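Long-range contact in putative thiol-disulfide isomerase or thioredoxin (Salmonella enterica subsp. enterica serovar Typhimurium, PDB 3L9V), which probably catalyses disulfide formation or exchange in other proteins, as a DsbA-like thiol-disulfide oxidoreductase of the thioredoxin fold: residues 19-24 with 55-60. Numbering follows the deposited sequence.
Sequences VEFFSF and YHVSLL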
ATOM      1  N   VAL A  19      -0.217   8.337  -3.131  1.00 23.96           N
ATOM      2  CA  VAL A  19       0.240   6.988  -3.417  1.00 25.31           C
ATOM      3  C   VAL A  19       1.037   6.511  -2.207  1.00 28.68           C
ATOM      4  O   VAL A  19       1.874   7.250  -1.690  1.00 25.34           O
ATOM      5  CB  VAL A  19       1.148   6.977  -4.645  1.00 26.72           C
ATOM      6  CG1 VAL A  19       1.823   5.614  -4.823  1.00 25.00           C
ATOM      7  CG2 VAL A  19       0.357   7.386  -5.904  1.00 27.19           C
ATOM      8  N   GLU A  20       0.764   5.291  -1.756  1.00 21.42           N
ATOM      9  CA  GLU A  20       1.574   4.669  -0.705  1.00 22.67           C
ATOM     10  C   GLU A  20       2.160   3.304  -1.130  1.00 17.20           C
ATOM     11  O   GLU A  20       1.430   2.368  -1.449  1.00 26.60           O
ATOM     12  CB  GLU A  20       0.763   4.539   0.585  1.00 24.57           C
ATOM     13  CG  GLU A  20       1.507   3.826   1.689  1.00 26.77           C
ATOM     14  CD  GLU A  20       0.688   3.629   2.956  1.00 41.42           C
ATOM     15  OE1 GLU A  20      -0.358   4.293   3.144  1.00 39.12           O
ATOM     16  OE2 GLU A  20       1.104   2.793   3.775  1.00 43.80           O
ATOM     17  N   PHE A  21       3.477   3.210  -1.188  1.00 19.39           N
ATOM     18  CA  PHE A  21       4.126   1.922  -1.387  1.00 20.86           C
ATOM     19  C   PHE A  21       4.282   1.279  -0.018  1.00 29.09           C
ATOM     20  O   PHE A  21       4.736   1.938   0.943  1.00 23.90           O
ATOM     21  CB  PHE A  21       5.483   2.085  -2.067  1.00 22.56           C
ATOM     22  CG  PHE A  21       5.391   2.516  -3.519  1.00 27.01           C
ATOM     23  CD1 PHE A  21       5.138   3.844  -3.850  1.00 28.20           C
ATOM     24  CD2 PHE A  21       5.552   1.594  -4.546  1.00 25.01           C
ATOM     25  CE1 PHE A  21       5.067   4.254  -5.185  1.00 28.81           C
ATOM     26  CE2 PHE A  21       5.459   1.989  -5.891  1.00 25.18           C
ATOM     27  CZ  PHE A  21       5.223   3.322  -6.209  1.00 25.31           C
ATOM     28  N   PHE A  22       3.892   0.005   0.074  1.00 22.44           N
ATOM     29  CA  PHE A  22       3.845  -0.696   1.360  1.00 20.98           C
ATOM     30  C   PHE A  22       4.201  -2.157   1.144  1.00 26.50           C
ATOM     31  O   PHE A  22       4.272  -2.622   0.007  1.00 26.29           O
ATOM     32  CB  PHE A  22       2.441  -0.594   2.006  1.00 17.44           C
ATOM     33  CG  PHE A  22       1.395  -1.574   1.400  1.00 22.51           C
ATOM     34  CD1 PHE A  22       0.886  -1.379   0.118  1.00 23.96           C
ATOM     35  CD2 PHE A  22       0.963  -2.682   2.114  1.00 20.02           C
ATOM     36  CE1 PHE A  22      -0.050  -2.275  -0.437  1.00 20.69           C
ATOM     37  CE2 PHE A  22       0.038  -3.584   1.585  1.00 27.46           C
ATOM     38  CZ  PHE A  22      -0.480  -3.372   0.298  1.00 27.58           C
ATOM     39  N   SER A  23       4.407  -2.878   2.243  1.00 23.08           N
ATOM     40  CA  SER A  23       4.620  -4.316   2.186  1.00 24.88           C
ATOM     41  C   SER A  23       3.883  -5.006   3.327  1.00 27.78           C
ATOM     42  O   SER A  23       3.839  -4.480   4.421  1.00 21.57           O
ATOM     43  CB  SER A  23       6.104  -4.637   2.319  1.00 27.51           C
ATOM     44  OG  SER A  23       6.279  -6.031   2.533  1.00 32.26           O
ATOM     45  N   PHE A  24       3.331  -6.195   3.093  1.00 27.68           N
ATOM     46  CA  PHE A  24       2.713  -6.939   4.200  1.00 22.80           C
ATOM     47  C   PHE A  24       3.710  -7.404   5.289  1.00 23.28           C
ATOM     48  O   PHE A  24       3.311  -7.867   6.363  1.00 22.70           O
ATOM     49  CB  PHE A  24       1.858  -8.089   3.658  1.00 22.83           C
ATOM     50  CG  PHE A  24       0.607  -7.615   2.984  1.00 27.64           C
ATOM     51  CD1 PHE A  24      -0.368  -6.964   3.706  1.00 22.80           C
ATOM     52  CD2 PHE A  24       0.428  -7.785   1.626  1.00 30.92           C
ATOM     53  CE1 PHE A  24      -1.503  -6.488   3.091  1.00 27.28           C
ATOM     54  CE2 PHE A  24      -0.709  -7.330   1.011  1.00 27.48           C
ATOM     55  CZ  PHE A  24      -1.675  -6.674   1.742  1.00 21.47           C
ATOM     56  N   TYR A  55       0.357   0.519  -3.460  1.00 20.48           N
ATOM     57  CA  TYR A  55       1.082  -0.418  -4.253  1.00 16.39           C
ATOM     58  C   TYR A  55       1.982  -1.225  -3.358  1.00 23.98           C
ATOM     59  O   TYR A  55       2.676  -0.666  -2.515  1.00 22.57           O
ATOM     60  CB  TYR A  55       1.961   0.313  -5.262  1.00 19.10           C
ATOM     61  CG  TYR A  55       1.210   1.210  -6.222  1.00 25.97           C
ATOM     62  CD1 TYR A  55       0.160   0.719  -6.990  1.00 33.69           C
ATOM     63  CD2 TYR A  55       1.600   2.533  -6.406  1.00 34.46           C
ATOM     64  CE1 TYR A  55      -0.504   1.536  -7.904  1.00 40.21           C
ATOM     65  CE2 TYR A  55       0.946   3.360  -7.317  1.00 35.84           C
ATOM     66  CZ  TYR A  55      -0.100   2.853  -8.059  1.00 39.78           C
ATOM     67  OH  TYR A  55      -0.747   3.672  -8.940  1.00 45.90           O
ATOM     68  N   HIS A  56       2.011  -2.530  -3.603  1.00 24.83           N
ATOM     69  CA  HIS A  56       2.841  -3.461  -2.846  1.00 25.09           C
ATOM     70  C   HIS A  56       4.250  -3.582  -3.420  1.00 27.32           C
ATOM     71  O   HIS A  56       4.448  -3.511  -4.640  1.00 31.87           O
ATOM     72  CB  HIS A  56       2.176  -4.844  -2.771  1.00 23.92           C
ATOM     73  CG  HIS A  56       2.703  -5.682  -1.660  1.00 18.36           C
ATOM     74  ND1 HIS A  56       3.692  -6.638  -1.832  1.00 15.95           N
ATOM     75  CD2 HIS A  56       2.425  -5.688  -0.331  1.00 16.75           C
ATOM     76  CE1 HIS A  56       3.987  -7.180  -0.674  1.00 16.67           C
ATOM     77  NE2 HIS A  56       3.225  -6.636   0.258  1.00 22.73           N
ATOM     78  N   VAL A  57       5.233  -3.748  -2.541  1.00 21.24           N
ATOM     79  CA  VAL A  57       6.618  -3.846  -2.970  1.00 18.27           C
ATOM     80  C   VAL A  57       7.114  -5.261  -2.717  1.00 25.04           C
ATOM     81  O   VAL A  57       6.771  -5.887  -1.714  1.00 25.41           O
ATOM     82  CB  VAL A  57       7.549  -2.804  -2.281  1.00 36.41           C
ATOM     83  CG1 VAL A  57       6.897  -1.404  -2.272  1.00 25.18           C
ATOM     84  CG2 VAL A  57       7.919  -3.236  -0.895  1.00 38.22           C
ATOM     85  N   SER A  58       7.925  -5.753  -3.645  1.00 26.23           N
ATOM     86  CA  SER A  58       8.280  -7.159  -3.721  1.00 31.25           C
ATOM     87  C   SER A  58       9.578  -7.444  -3.016  1.00 36.13           C
ATOM     88  O   SER A  58       9.840  -8.588  -2.662  1.00 30.34           O
ATOM     89  CB  SER A  58       8.402  -7.580  -5.189  1.00 28.98           C
ATOM     90  OG  SER A  58       7.167  -7.358  -5.831  1.00 38.52           O
ATOM     91  N   LEU A  59      10.386  -6.405  -2.807  1.00 35.22           N
ATOM     92  CA  LEU A  59      11.754  -6.635  -2.364  1.00 41.63           C
ATOM     93  C   LEU A  59      11.849  -7.257  -0.978  1.00 44.61           C
ATOM     94  O   LEU A  59      12.825  -7.932  -0.659  1.00 53.78           O
ATOM     95  CB  LEU A  59      12.637  -5.377  -2.493  1.00 48.42           C
ATOM     96  CG  LEU A  59      12.563  -4.129  -1.606  1.00 56.36           C
ATOM     97  CD1 LEU A  59      12.688  -4.422  -0.113  1.00 58.14           C
ATOM     98  CD2 LEU A  59      13.666  -3.169  -2.041  1.00 57.02           C
ATOM     99  N   LEU A  60      10.835  -7.054  -0.157  1.00 35.63           N
ATOM    100  CA  LEU A  60      10.927  -7.440   1.240  1.00 34.91           C
ATOM    101  C   LEU A  60      10.291  -8.812   1.483  1.00 35.37           C
ATOM    102  O   LEU A  60       9.213  -9.109   0.949  1.00 28.91           O
ATOM    103  CB  LEU A  60      10.240  -6.376   2.095  1.00 36.55           C
ATOM    104  CG  LEU A  60      10.557  -6.250   3.571  1.00 40.02           C
ATOM    105  CD1 LEU A  60      12.026  -5.880   3.815  1.00 39.75           C
ATOM    106  CD2 LEU A  60       9.646  -5.194   4.144  1.00 37.63           C
TER
HETATM  107  O   HOH W   1       7.076  -7.439   0.416  1.00 22.87           O
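Phe21 beside Tyr55 and Phe22 beside His56 make the parallel pairing of strands 18-22 and 52-56, a buried contact at the C-terminal ends of both strands, where they pass into loops. Tyr55 N donates to Glu20 O; Phe22 N and O bond to Tyr55 O and Val57 N, the residues on either side of His56, which completes the second bridge. On one face Tyr55 lies obliquely against Phe21, its CD2 3.7 Å from Phe21 CZ, while Val19 CG1 packs on CD2 and CE2 of the same tyrosine. On the other face Phe22 and His56 join Phe24, from the following loop, in an aromatic cluster. With CG anti to the backbone N (chi1 -160°), the His56 ring swings toward the neighbouring strand: its CD2 edge meets the face of Phe22 in a T-shaped pair, and NE2 accepts the backbone N-H of Phe24 at 2.9 Å, with the donor 17° out of the imidazole plane. His56 ND1 bonds Thr68 of helix 64-77, so both ring nitrogens are engaged and the ring's rotation is fixed. Ser23 OG, bonded to Tyr25 N, also shares a water with Val57 O and Leu60 O. Parallel pairing of an outermost strand with the one leading to the probable CxxC active-site motif, here Cys26 and Cys29, belongs to the thioredoxin fold.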